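Long-range contacts in 6-phosphogluconate dehydrogenase (Decarboxylating) (Geobacter metallireducens, PDB 4E21), which probably catalyses the NADP-dependent oxidative decarboxylation of 6-phosphogluconate, a step of the pentose phosphate pathway: residues G26-G31 with L87-A92; A35-R40 with R150-M155; R39-G44 with F170-P175. All blocks are in the same frame, centred on the assembly; numbering follows the deposited sequence.

Contact 1 of 3, residues G26-G31 with L87-A92; sequences GMIGLG and LMVPAA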
ATOM      1  N   GLY B  26     -27.449  28.439  22.533  1.00 30.70           N
ATOM      2  CA  GLY B  26     -26.473  28.309  23.590  1.00 32.76           C
ATOM      3  C   GLY B  26     -25.296  27.540  23.026  1.00 34.24           C
ATOM      4  O   GLY B  26     -25.480  26.611  22.239  1.00 31.32           O
HETATM    5  N   MSE B  27     -24.087  27.922  23.425  1.00 34.37           N
HETATM    6  CA  MSE B  27     -22.876  27.268  22.951  1.00 30.31           C
HETATM    7  C   MSE B  27     -22.065  26.856  24.157  1.00 33.56           C
HETATM    8  O   MSE B  27     -21.750  27.690  25.008  1.00 35.15           O
HETATM    9  CB  MSE B  27     -22.072  28.241  22.100  1.00 29.97           C
HETATM   10  CG  MSE B  27     -20.700  27.756  21.644  1.00 32.22           C
HETATM   11 SE   MSE B  27     -20.787  26.323  20.327  0.58 29.05          SE
HETATM   12  CE  MSE B  27     -20.097  24.976  21.477  1.00 30.70           C
ATOM     13  N   ILE B  28     -21.740  25.572  24.254  1.00 29.97           N
ATOM     14  CA  ILE B  28     -20.861  25.117  25.325  1.00 32.37           C
ATOM     15  C   ILE B  28     -19.555  24.649  24.724  1.00 32.50           C
ATOM     16  O   ILE B  28     -19.559  23.851  23.786  1.00 33.27           O
ATOM     17  CB  ILE B  28     -21.448  23.925  26.108  1.00 31.16           C
ATOM     18  CG1 ILE B  28     -22.738  24.311  26.827  1.00 31.86           C
ATOM     19  CG2 ILE B  28     -20.421  23.379  27.090  1.00 28.91           C
ATOM     20  CD1 ILE B  28     -23.403  23.121  27.538  1.00 30.45           C
ATOM     21  N   GLY B  29     -18.436  25.103  25.281  1.00 34.58           N
ATOM     22  CA  GLY B  29     -17.129  24.786  24.724  1.00 37.77           C
ATOM     23  C   GLY B  29     -16.637  25.985  23.940  1.00 38.43           C
ATOM     24  O   GLY B  29     -17.066  26.221  22.806  1.00 37.48           O
ATOM     25  N   LEU B  30     -15.744  26.754  24.559  1.00 39.60           N
ATOM     26  CA  LEU B  30     -15.405  28.076  24.052  1.00 42.04           C
ATOM     27  C   LEU B  30     -13.946  28.138  23.637  1.00 42.03           C
ATOM     28  O   LEU B  30     -13.277  29.155  23.834  1.00 42.13           O
ATOM     29  CB  LEU B  30     -15.707  29.150  25.101  1.00 43.13           C
ATOM     30  CG  LEU B  30     -17.151  29.296  25.573  1.00 41.89           C
ATOM     31  CD1 LEU B  30     -17.272  30.581  26.348  1.00 43.74           C
ATOM     32  CD2 LEU B  30     -18.121  29.298  24.400  1.00 39.41           C
ATOM     33  N   GLY B  31     -13.458  27.031  23.088  1.00 40.43           N
ATOM     34  CA  GLY B  31     -12.183  27.023  22.398  1.00 40.64           C
ATOM     35  C   GLY B  31     -12.308  27.755  21.071  1.00 39.65           C
ATOM     36  O   GLY B  31     -13.351  28.349  20.751  1.00 38.92           O
ATOM     37  N   LEU B  87     -22.791  21.863  21.270  1.00 29.98           N
ATOM     38  CA  LEU B  87     -21.583  21.434  21.983  1.00 30.23           C
ATOM     39  C   LEU B  87     -20.364  21.480  21.058  1.00 32.35           C
ATOM     40  O   LEU B  87     -20.405  20.951  19.950  1.00 32.76           O
ATOM     41  CB  LEU B  87     -21.733  20.020  22.565  1.00 27.11           C
ATOM     42  CG  LEU B  87     -22.950  19.671  23.441  1.00 30.00           C
ATOM     43  CD1 LEU B  87     -22.935  18.205  23.836  1.00 28.62           C
ATOM     44  CD2 LEU B  87     -23.005  20.526  24.704  1.00 30.92           C
HETATM   45  N   MSE B  88     -19.298  22.136  21.514  1.00 33.09           N
HETATM   46  CA  MSE B  88     -17.984  22.096  20.871  1.00 34.18           C
HETATM   47  C   MSE B  88     -16.957  21.752  21.946  1.00 33.90           C
HETATM   48  O   MSE B  88     -15.992  22.490  22.157  1.00 33.78           O
HETATM   49  CB  MSE B  88     -17.601  23.433  20.222  1.00 33.24           C
HETATM   50  CG  MSE B  88     -18.200  23.707  18.852  1.00 37.26           C
HETATM   51 SE   MSE B  88     -18.178  22.163  17.640  0.65 33.25          SE
HETATM   52  CE  MSE B  88     -17.839  23.046  15.975  1.00 35.11           C
ATOM     53  N   VAL B  89     -17.188  20.640  22.636  1.00 32.94           N
ATOM     54  CA  VAL B  89     -16.254  20.147  23.641  1.00 34.17           C
ATOM     55  C   VAL B  89     -15.449  18.948  23.106  1.00 34.33           C
ATOM     56  O   VAL B  89     -15.777  18.393  22.055  1.00 32.89           O
ATOM     57  CB  VAL B  89     -16.995  19.755  24.941  1.00 31.91           C
ATOM     58  CG1 VAL B  89     -17.714  20.954  25.514  1.00 33.29           C
ATOM     59  CG2 VAL B  89     -17.991  18.640  24.688  1.00 30.70           C
ATOM     60  N   PRO B  90     -14.369  18.570  23.810  1.00 33.82           N
ATOM     61  CA  PRO B  90     -13.688  17.316  23.482  1.00 34.11           C
ATOM     62  C   PRO B  90     -14.641  16.135  23.449  1.00 33.81           C
ATOM     63  O   PRO B  90     -15.631  16.110  24.185  1.00 35.33           O
ATOM     64  CB  PRO B  90     -12.686  17.167  24.628  1.00 33.53           C
ATOM     65  CG  PRO B  90     -12.291  18.576  24.925  1.00 29.80           C
ATOM     66  CD  PRO B  90     -13.563  19.403  24.724  1.00 32.68           C
ATOM     67  N   ALA B  91     -14.342  15.170  22.587  1.00 31.92           N
ATOM     68  CA  ALA B  91     -15.176  13.992  22.415  1.00 33.61           C
ATOM     69  C   ALA B  91     -15.372  13.277  23.741  1.00 33.45           C
ATOM     70  O   ALA B  91     -16.439  12.699  24.012  1.00 29.88           O
ATOM     71  CB  ALA B  91     -14.544  13.038  21.389  1.00 32.84           C
ATOM     72  N   ALA B  92     -14.321  13.336  24.557  1.00 33.53           N
ATOM     73  CA  ALA B  92     -14.216  12.559  25.791  1.00 34.38           C
ATOM     74  C   ALA B  92     -15.030  13.166  26.932  1.00 32.91           C
ATOM     75  O   ALA B  92     -15.220  12.541  27.973  1.00 31.80           O
ATOM     76  CB  ALA B  92     -12.748  12.427  26.206  1.00 28.95           C
TER
HETATM   77  O   HOH W   1     -14.383  24.900  21.250  1.00 40.63           O

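Contact 2 of 3, residues A35-R40 with R150-M155; sequences ADMVRR and RGYCLM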
ATOM      1  N   ALA B  35     -15.843  29.510  19.978  1.00 36.17           N
ATOM      2  CA  ALA B  35     -15.823  30.970  19.978  1.00 35.86           C
ATOM      3  C   ALA B  35     -16.099  31.553  18.579  1.00 36.87           C
ATOM      4  O   ALA B  35     -16.871  32.508  18.436  1.00 35.75           O
ATOM      5  CB  ALA B  35     -14.503  31.472  20.529  1.00 37.02           C
ATOM      6  N   ASP B  36     -15.481  30.957  17.558  1.00 34.35           N
ATOM      7  CA  ASP B  36     -15.613  31.421  16.175  1.00 36.13           C
ATOM      8  C   ASP B  36     -17.007  31.252  15.599  1.00 35.53           C
ATOM      9  O   ASP B  36     -17.482  32.094  14.833  1.00 35.42           O
ATOM     10  CB  ASP B  36     -14.606  30.699  15.265  1.00 38.02           C
ATOM     11  CG  ASP B  36     -13.252  31.359  15.272  1.00 40.29           C
ATOM     12  OD1 ASP B  36     -13.161  32.471  15.844  1.00 42.03           O
ATOM     13  OD2 ASP B  36     -12.293  30.780  14.709  1.00 39.36           O
HETATM   14  N   MSE B  37     -17.663  30.151  15.954  1.00 35.77           N
HETATM   15  CA  MSE B  37     -19.024  29.918  15.481  1.00 35.88           C
HETATM   16  C   MSE B  37     -19.981  30.875  16.172  1.00 35.43           C
HETATM   17  O   MSE B  37     -20.936  31.330  15.556  1.00 36.78           O
HETATM   18  CB  MSE B  37     -19.449  28.469  15.699  1.00 33.36           C
HETATM   19  CG  MSE B  37     -18.463  27.490  15.117  1.00 34.52           C
HETATM   20 SE   MSE B  37     -18.949  25.647  15.425  0.52 35.49          SE
HETATM   21  CE  MSE B  37     -20.140  25.385  13.915  1.00 32.51           C
ATOM     22  N   VAL B  38     -19.718  31.186  17.441  1.00 35.00           N
ATOM     23  CA  VAL B  38     -20.535  32.172  18.149  1.00 37.78           C
ATOM     24  C   VAL B  38     -20.344  33.530  17.484  1.00 37.55           C
ATOM     25  O   VAL B  38     -21.321  34.231  17.219  1.00 36.70           O
ATOM     26  CB  VAL B  38     -20.201  32.269  19.652  1.00 35.33           C
ATOM     27  CG1 VAL B  38     -20.838  33.504  20.239  1.00 39.46           C
ATOM     28  CG2 VAL B  38     -20.684  31.026  20.381  1.00 33.08           C
ATOM     29  N   ARG B  39     -19.091  33.881  17.180  1.00 35.84           N
ATOM     30  CA  ARG B  39     -18.827  35.170  16.539  1.00 35.74           C
ATOM     31  C   ARG B  39     -19.536  35.239  15.206  1.00 36.72           C
ATOM     32  O   ARG B  39     -20.143  36.252  14.872  1.00 38.35           O
ATOM     33  CB  ARG B  39     -17.339  35.428  16.371  1.00 35.44           C
ATOM     34  CG  ARG B  39     -16.607  35.629  17.672  1.00 37.55           C
ATOM     35  CD  ARG B  39     -15.119  35.750  17.434  1.00 40.60           C
ATOM     36  NE  ARG B  39     -14.376  35.735  18.687  1.00 41.60           N
ATOM     37  CZ  ARG B  39     -13.547  34.766  19.056  1.00 43.14           C
ATOM     38  NH1 ARG B  39     -13.333  33.726  18.261  1.00 43.03           N
ATOM     39  NH2 ARG B  39     -12.920  34.844  20.223  1.00 45.19           N
ATOM     40  N   ARG B  40     -19.489  34.145  14.452  1.00 37.93           N
ATOM     41  CA  ARG B  40     -20.165  34.106  13.161  1.00 38.09           C
ATOM     42  C   ARG B  40     -21.677  34.148  13.345  1.00 35.80           C
ATOM     43  O   ARG B  40     -22.377  34.882  12.650  1.00 37.58           O
ATOM     44  CB  ARG B  40     -19.741  32.881  12.332  1.00 35.74           C
ATOM     45  CG  ARG B  40     -20.409  32.835  10.958  1.00 33.22           C
ATOM     46  CD  ARG B  40     -19.729  31.871  10.022  1.00 31.93           C
ATOM     47  NE  ARG B  40     -20.346  31.840   8.697  1.00 31.24           N
ATOM     48  CZ  ARG B  40     -19.895  32.512   7.643  1.00 31.87           C
ATOM     49  NH1 ARG B  40     -18.823  33.286   7.762  1.00 32.26           N
ATOM     50  NH2 ARG B  40     -20.514  32.412   6.471  1.00 30.20           N
ATOM     51  N   ARG B 150     -15.236  32.483   6.205  1.00 36.45           N
ATOM     52  CA  ARG B 150     -15.684  31.818   4.976  1.00 37.81           C
ATOM     53  C   ARG B 150     -16.864  30.853   5.110  1.00 36.74           C
ATOM     54  O   ARG B 150     -17.384  30.364   4.101  1.00 37.42           O
ATOM     55  CB  ARG B 150     -14.511  31.142   4.271  1.00 39.79           C
ATOM     56  CG  ARG B 150     -13.469  32.145   3.797  1.00 43.48           C
ATOM     57  CD  ARG B 150     -12.314  31.482   3.073  1.00 47.12           C
ATOM     58  NE  ARG B 150     -11.108  32.305   3.156  1.00 54.17           N
ATOM     59  CZ  ARG B 150      -9.942  31.994   2.593  1.00 55.84           C
ATOM     60  NH1 ARG B 150      -9.819  30.869   1.896  1.00 54.17           N
ATOM     61  NH2 ARG B 150      -8.896  32.807   2.727  1.00 54.54           N
ATOM     62  N   GLY B 151     -17.308  30.583   6.330  1.00 31.94           N
ATOM     63  CA  GLY B 151     -18.363  29.596   6.499  1.00 33.43           C
ATOM     64  C   GLY B 151     -17.792  28.185   6.617  1.00 31.88           C
ATOM     65  O   GLY B 151     -16.725  27.886   6.085  1.00 33.15           O
ATOM     66  N   TYR B 152     -18.508  27.335   7.344  1.00 30.45           N
ATOM     67  CA  TYR B 152     -18.088  25.976   7.646  1.00 29.21           C
ATOM     68  C   TYR B 152     -18.905  25.054   6.774  1.00 29.43           C
ATOM     69  O   TYR B 152     -20.105  25.287   6.563  1.00 28.38           O
ATOM     70  CB  TYR B 152     -18.377  25.635   9.112  1.00 27.90           C
ATOM     71  CG  TYR B 152     -17.754  26.585  10.117  1.00 30.43           C
ATOM     72  CD1 TYR B 152     -18.436  27.718  10.549  1.00 29.20           C
ATOM     73  CD2 TYR B 152     -16.480  26.348  10.632  1.00 31.28           C
ATOM     74  CE1 TYR B 152     -17.864  28.594  11.466  1.00 30.29           C
ATOM     75  CE2 TYR B 152     -15.895  27.220  11.541  1.00 33.25           C
ATOM     76  CZ  TYR B 152     -16.595  28.344  11.959  1.00 33.05           C
ATOM     77  OH  TYR B 152     -16.024  29.210  12.873  1.00 32.19           O
ATOM     78  N   CYS B 153     -18.265  24.015   6.254  1.00 27.74           N
ATOM     79  CA  CYS B 153     -19.005  22.940   5.609  1.00 26.40           C
ATOM     80  C   CYS B 153     -19.601  22.077   6.720  1.00 24.14           C
ATOM     81  O   CYS B 153     -18.888  21.681   7.630  1.00 23.48           O
ATOM     82  CB  CYS B 153     -18.077  22.091   4.745  1.00 24.71           C
ATOM     83  SG  CYS B 153     -18.971  20.783   3.922  1.00 26.19           S
ATOM     84  N   LEU B 154     -20.899  21.803   6.640  1.00 23.59           N
ATOM     85  CA  LEU B 154     -21.641  21.141   7.726  1.00 26.36           C
ATOM     86  C   LEU B 154     -22.334  19.876   7.253  1.00 25.28           C
ATOM     87  O   LEU B 154     -23.109  19.884   6.283  1.00 26.14           O
ATOM     88  CB  LEU B 154     -22.696  22.073   8.324  1.00 23.96           C
ATOM     89  CG  LEU B 154     -22.175  23.371   8.932  1.00 26.77           C
ATOM     90  CD1 LEU B 154     -23.314  24.173   9.565  1.00 27.77           C
ATOM     91  CD2 LEU B 154     -21.107  23.075   9.954  1.00 27.06           C
HETATM   92  N   MSE B 155     -22.038  18.787   7.940  1.00 22.94           N
HETATM   93  CA  MSE B 155     -22.603  17.501   7.602  1.00 23.25           C
HETATM   94  C   MSE B 155     -23.434  17.047   8.799  1.00 24.93           C
HETATM   95  O   MSE B 155     -22.909  16.847   9.905  1.00 22.75           O
HETATM   96  CB  MSE B 155     -21.477  16.520   7.265  1.00 23.72           C
HETATM   97  CG  MSE B 155     -20.690  16.914   5.992  1.00 22.23           C
HETATM   98 SE   MSE B 155     -18.809  16.465   6.182  0.64 26.25          SE
HETATM   99  CE  MSE B 155     -18.082  18.217   6.664  1.00 22.54           C
TER
HETATM  100  O   HOH W   2     -13.168  29.444  12.431  1.00 32.22           O

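Contact 3 of 3, residues R39-G44 with F170-P175; sequences RRLRKG and FRTLAP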
ATOM      1  N   ARG B  39     -19.091  33.881  17.180  1.00 35.84           N
ATOM      2  CA  ARG B  39     -18.827  35.170  16.539  1.00 35.74           C
ATOM      3  C   ARG B  39     -19.536  35.239  15.206  1.00 36.72           C
ATOM      4  O   ARG B  39     -20.143  36.252  14.872  1.00 38.35           O
ATOM      5  CB  ARG B  39     -17.339  35.428  16.371  1.00 35.44           C
ATOM      6  CG  ARG B  39     -16.607  35.629  17.672  1.00 37.55           C
ATOM      7  CD  ARG B  39     -15.119  35.750  17.434  1.00 40.60           C
ATOM      8  NE  ARG B  39     -14.376  35.735  18.687  1.00 41.60           N
ATOM      9  CZ  ARG B  39     -13.547  34.766  19.056  1.00 43.14           C
ATOM     10  NH1 ARG B  39     -13.333  33.726  18.261  1.00 43.03           N
ATOM     11  NH2 ARG B  39     -12.920  34.844  20.223  1.00 45.19           N
ATOM     12  N   ARG B  40     -19.489  34.145  14.452  1.00 37.93           N
ATOM     13  CA  ARG B  40     -20.165  34.106  13.161  1.00 38.09           C
ATOM     14  C   ARG B  40     -21.677  34.148  13.345  1.00 35.80           C
ATOM     15  O   ARG B  40     -22.377  34.882  12.650  1.00 37.58           O
ATOM     16  CB  ARG B  40     -19.741  32.881  12.332  1.00 35.74           C
ATOM     17  CG  ARG B  40     -20.409  32.835  10.958  1.00 33.22           C
ATOM     18  CD  ARG B  40     -19.729  31.871  10.022  1.00 31.93           C
ATOM     19  NE  ARG B  40     -20.346  31.840   8.697  1.00 31.24           N
ATOM     20  CZ  ARG B  40     -19.895  32.512   7.643  1.00 31.87           C
ATOM     21  NH1 ARG B  40     -18.823  33.286   7.762  1.00 32.26           N
ATOM     22  NH2 ARG B  40     -20.514  32.412   6.471  1.00 30.20           N
ATOM     23  N   LEU B  41     -22.169  33.341  14.277  1.00 36.64           N
ATOM     24  CA  LEU B  41     -23.592  33.304  14.634  1.00 37.57           C
ATOM     25  C   LEU B  41     -24.101  34.706  15.005  1.00 37.41           C
ATOM     26  O   LEU B  41     -25.094  35.181  14.450  1.00 37.40           O
ATOM     27  CB  LEU B  41     -23.787  32.366  15.825  1.00 36.35           C
ATOM     28  CG  LEU B  41     -24.412  30.975  15.721  1.00 36.85           C
ATOM     29  CD1 LEU B  41     -24.655  30.528  14.292  1.00 32.43           C
ATOM     30  CD2 LEU B  41     -23.579  29.965  16.520  1.00 33.44           C
ATOM     31  N   ARG B  42     -23.420  35.355  15.952  1.00 36.10           N
ATOM     32  CA  ARG B  42     -23.779  36.707  16.378  1.00 41.73           C
ATOM     33  C   ARG B  42     -23.790  37.663  15.187  1.00 43.47           C
ATOM     34  O   ARG B  42     -24.803  38.300  14.881  1.00 42.33           O
ATOM     35  CB  ARG B  42     -22.783  37.202  17.420  1.00 43.17           C
ATOM     36  CG  ARG B  42     -23.022  38.625  17.912  1.00 49.15           C
ATOM     37  CD  ARG B  42     -21.726  39.162  18.517  1.00 54.77           C
ATOM     38  NE  ARG B  42     -21.918  40.169  19.562  1.00 61.20           N
ATOM     39  CZ  ARG B  42     -20.912  40.741  20.227  1.00 61.43           C
ATOM     40  NH1 ARG B  42     -19.656  40.401  19.944  1.00 58.62           N
ATOM     41  NH2 ARG B  42     -21.150  41.656  21.168  1.00 59.34           N
ATOM     42  N   LYS B  43     -22.647  37.721  14.507  1.00 43.24           N
ATOM     43  CA  LYS B  43     -22.430  38.591  13.360  1.00 42.32           C
ATOM     44  C   LYS B  43     -23.478  38.355  12.282  1.00 41.25           C
ATOM     45  O   LYS B  43     -23.678  39.194  11.417  1.00 42.51           O
ATOM     46  CB  LYS B  43     -21.016  38.347  12.803  1.00 45.08           C
ATOM     47  CG  LYS B  43     -20.412  39.473  11.982  1.00 48.22           C
ATOM     48  CD  LYS B  43     -18.925  39.231  11.782  1.00 50.59           C
ATOM     49  CE  LYS B  43     -18.686  37.887  11.071  1.00 56.04           C
ATOM     50  NZ  LYS B  43     -17.248  37.451  11.003  1.00 52.86           N
ATOM     51  N   GLY B  44     -24.150  37.211  12.329  1.00 39.89           N
ATOM     52  CA  GLY B  44     -25.161  36.889  11.333  1.00 37.78           C
ATOM     53  C   GLY B  44     -26.573  37.089  11.868  1.00 40.89           C
ATOM     54  O   GLY B  44     -27.556  36.773  11.186  1.00 35.28           O
ATOM     55  N   PHE B 170     -27.878  26.854  10.426  1.00 29.94           N
ATOM     56  CA  PHE B 170     -26.976  26.251   9.449  1.00 31.15           C
ATOM     57  C   PHE B 170     -26.661  27.222   8.310  1.00 33.32           C
ATOM     58  O   PHE B 170     -25.495  27.394   7.935  1.00 32.76           O
ATOM     59  CB  PHE B 170     -27.559  24.956   8.895  1.00 29.59           C
ATOM     60  CG  PHE B 170     -27.681  23.873   9.912  1.00 28.77           C
ATOM     61  CD1 PHE B 170     -26.720  23.728  10.897  1.00 27.64           C
ATOM     62  CD2 PHE B 170     -28.747  22.992   9.881  1.00 26.76           C
ATOM     63  CE1 PHE B 170     -26.832  22.721  11.841  1.00 26.86           C
ATOM     64  CE2 PHE B 170     -28.848  21.977  10.806  1.00 26.33           C
ATOM     65  CZ  PHE B 170     -27.896  21.848  11.791  1.00 26.18           C
ATOM     66  N   ARG B 171     -27.699  27.873   7.783  1.00 32.78           N
ATOM     67  CA  ARG B 171     -27.518  28.892   6.757  1.00 33.30           C
ATOM     68  C   ARG B 171     -26.488  29.937   7.138  1.00 33.35           C
ATOM     69  O   ARG B 171     -25.615  30.281   6.339  1.00 33.74           O
ATOM     70  CB  ARG B 171     -28.831  29.585   6.478  1.00 35.67           C
ATOM     71  CG  ARG B 171     -29.628  28.905   5.416  1.00 39.01           C
ATOM     72  CD  ARG B 171     -30.950  29.595   5.248  1.00 39.09           C
ATOM     73  NE  ARG B 171     -31.238  29.715   3.829  1.00 44.85           N
ATOM     74  CZ  ARG B 171     -31.780  28.745   3.108  1.00 44.48           C
ATOM     75  NH1 ARG B 171     -32.100  27.588   3.687  1.00 37.04           N
ATOM     76  NH2 ARG B 171     -32.005  28.938   1.811  1.00 42.08           N
ATOM     77  N   THR B 172     -26.591  30.444   8.359  1.00 31.03           N
ATOM     78  CA  THR B 172     -25.648  31.449   8.839  1.00 31.11           C
ATOM     79  C   THR B 172     -24.240  30.884   8.902  1.00 31.78           C
ATOM     80  O   THR B 172     -23.279  31.538   8.492  1.00 34.21           O
ATOM     81  CB  THR B 172     -26.047  31.961  10.234  1.00 32.87           C
ATOM     82  OG1 THR B 172     -27.320  32.590  10.139  1.00 33.98           O
ATOM     83  CG2 THR B 172     -25.031  32.966  10.783  1.00 33.78           C
ATOM     84  N   LEU B 173     -24.132  29.662   9.414  1.00 30.20           N
ATOM     85  CA  LEU B 173     -22.852  29.019   9.650  1.00 30.44           C
ATOM     86  C   LEU B 173     -22.138  28.609   8.346  1.00 30.88           C
ATOM     87  O   LEU B 173     -20.919  28.672   8.259  1.00 29.75           O
ATOM     88  CB  LEU B 173     -23.073  27.796  10.518  1.00 29.77           C
ATOM     89  CG  LEU B 173     -22.534  27.801  11.950  1.00 32.82           C
ATOM     90  CD1 LEU B 173     -22.321  29.180  12.481  1.00 30.86           C
ATOM     91  CD2 LEU B 173     -23.440  26.970  12.858  1.00 31.47           C
ATOM     92  N   ALA B 174     -22.919  28.193   7.351  1.00 29.85           N
ATOM     93  CA  ALA B 174     -22.406  27.685   6.083  1.00 29.68           C
ATOM     94  C   ALA B 174     -21.934  28.824   5.154  1.00 31.06           C
ATOM     95  O   ALA B 174     -22.270  30.005   5.371  1.00 32.82           O
ATOM     96  CB  ALA B 174     -23.468  26.817   5.400  1.00 26.60           C
ATOM     97  N   PRO B 175     -21.145  28.476   4.125  1.00 30.76           N
ATOM     98  CA  PRO B 175     -20.536  29.479   3.234  1.00 31.56           C
ATOM     99  C   PRO B 175     -21.541  30.185   2.331  1.00 30.78           C
ATOM    100  O   PRO B 175     -21.328  31.344   2.002  1.00 32.45           O
ATOM    101  CB  PRO B 175     -19.572  28.650   2.377  1.00 30.95           C
ATOM    102  CG  PRO B 175     -19.321  27.389   3.166  1.00 29.12           C
ATOM    103  CD  PRO B 175     -20.643  27.118   3.833  1.00 31.15           C
TER

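Contact 1 of 3, residues G26-G31 with L87-A92
Ile28 and Leu87 form a parallel beta bridge at the ends of strands 24-28 and 84-87, neighbours in the sheet of what is, by family, the NAD binding domain. One backbone bond closes the pair: Met88 N gives its hydrogen to Ile28 O over 2.9 Å, almost straight at 175°. The tight side is the sheet face that carries Ile28 and Leu87. Their branches run side by side and point the same way, with Ile28 CD1 3.9 Å from Leu87 CD2, while Ile28 CG2 lies 4.0 Å from Val89 CG1. Branched aliphatic residues suit this face, which helix 94-101 covers through Met97 and Met101. Met27 belongs to the other face; with CG anti to the backbone N (chi1 174°) and bends further out, its SE comes 4.0 Å from Met88 CG.

Past the bridge both strands end, and a water joins the backbone. Gly29 CA still lies 3.6 Å from Met88 O, and a side chain there would collide with that carbonyl. The water donates to Met88 O at 3.0 Å and reaches Gly29 O and Gly31 N only weakly. Gly29 and Gly31 fit the GxGxxG pattern of a Rossmann-type strand-turn-helix, consistent with dinucleotide binding. The chemistry thus changes from hydrocarbon to hydrated backbone, implying that the apolar sheet interior gives way, at the C-terminal ends of two neighbouring strands, to a polar glycine turn.

Contact 2 of 3, residues A35-R40 with R150-M155
Tyr152 pushes its phenol lengthwise against helix 32-43 and yet makes no direct hydrogen bond to segment 35-40: its OH stops 3.2 Å from Asp36 CB, and a water makes the polar link. That water lies 2.9 Å from Tyr152 OH and donates to Asp36 OD2 at 2.8 Å. The same carboxylate forms salt bridges with Arg39 and Arg32, so an acid suits this place.

Met37 covers one face of the ring. Its CG meets Tyr152 CZ at 3.8 Å, and a bend at chi3 (85°) carries CE over the face; the selenium stands 5.1 Å from the ring centroid, 12° off the normal, a long Met-aromatic contact. Arg40 slides past the tyrosine in the opposite direction, with CD 4.0 Å from Tyr152 CE1 and the guanidinium nearly perpendicular to the ring. Gly151 N lies over one guanidinium face, 3.4 Å from Arg40 NH1; both are donors, and NH1 bonds to Leu148 O. Gly151 has positive phi after helix 147-150, where a CB would jam against the preceding carbonyl O and crowd Arg40 NH2. Apolar surfaces therefore supply the grip, the phenol oxygen relies on water, arginines balance Asp36, and Arg40 spends its N-H groups on backbone carbonyls.

Contact 3 of 3, residues R39-G44 with F170-P175
In what is probably the Rossmann-type fold of the NAD binding domain, the last turn of helix 32-43, which follows the first strand and its glycine-rich turn, meets the C-terminal end of helix 167-173. Arg40 reaches across to the carbonyls left at that C-terminus. Because CG lies beside the carbonyl carbon, opposite N (chi1 -179°), the chain can span the gap between the helices. NE donates to Thr172 O at 3.0 Å, in the carbonyl plane and on a lone pair, though bent at 138°. NH2 donates to Ala174 O over 3.2 Å, approaching from above that carbonyl plane, while NH1 turns to Leu148 O in helix 147-150. A long cationic side chain suits a helix C-terminus, where the dipole would probably favour positive charge. A leucine here is likely to leave all three carbonyls without this donor.

Alongside, Leu41 and Leu173 cross obliquely and bring their CD1 ends together, though the modelled approach is too close to trust, while Thr172 sends its hydroxyl to His46 and Pro168. Gly44 suits its place because a side chain there would run into this threonine; Thr172 CG2 rests 4.0 Å from Gly44 CA and 3.8 Å from Arg40 O.

All three contacts lie in the NAD binding domain and follow one strand-turn-helix unit. Contact 1 starts on strand 24-28; contacts 2 and 3 start on successive, overlapping parts of helix 32-43 and share Arg39 and Arg40. Their second segments follow in order along the chain, 87-92, 150-155 and 170-175. Centres of contacts 1 and 2 are about 13 Å apart, and Met27 packs on Val38 between them; those of contacts 2 and 3 are about 6 Å apart, and Tyr152 N probably bonds to Leu173 O. Contacts 1 and 3, about 17 Å between centres, do not touch. Helix 32-43 ties strands 24-28 and 84-87 to strand 153-157 of the same sheet and helix 167-173.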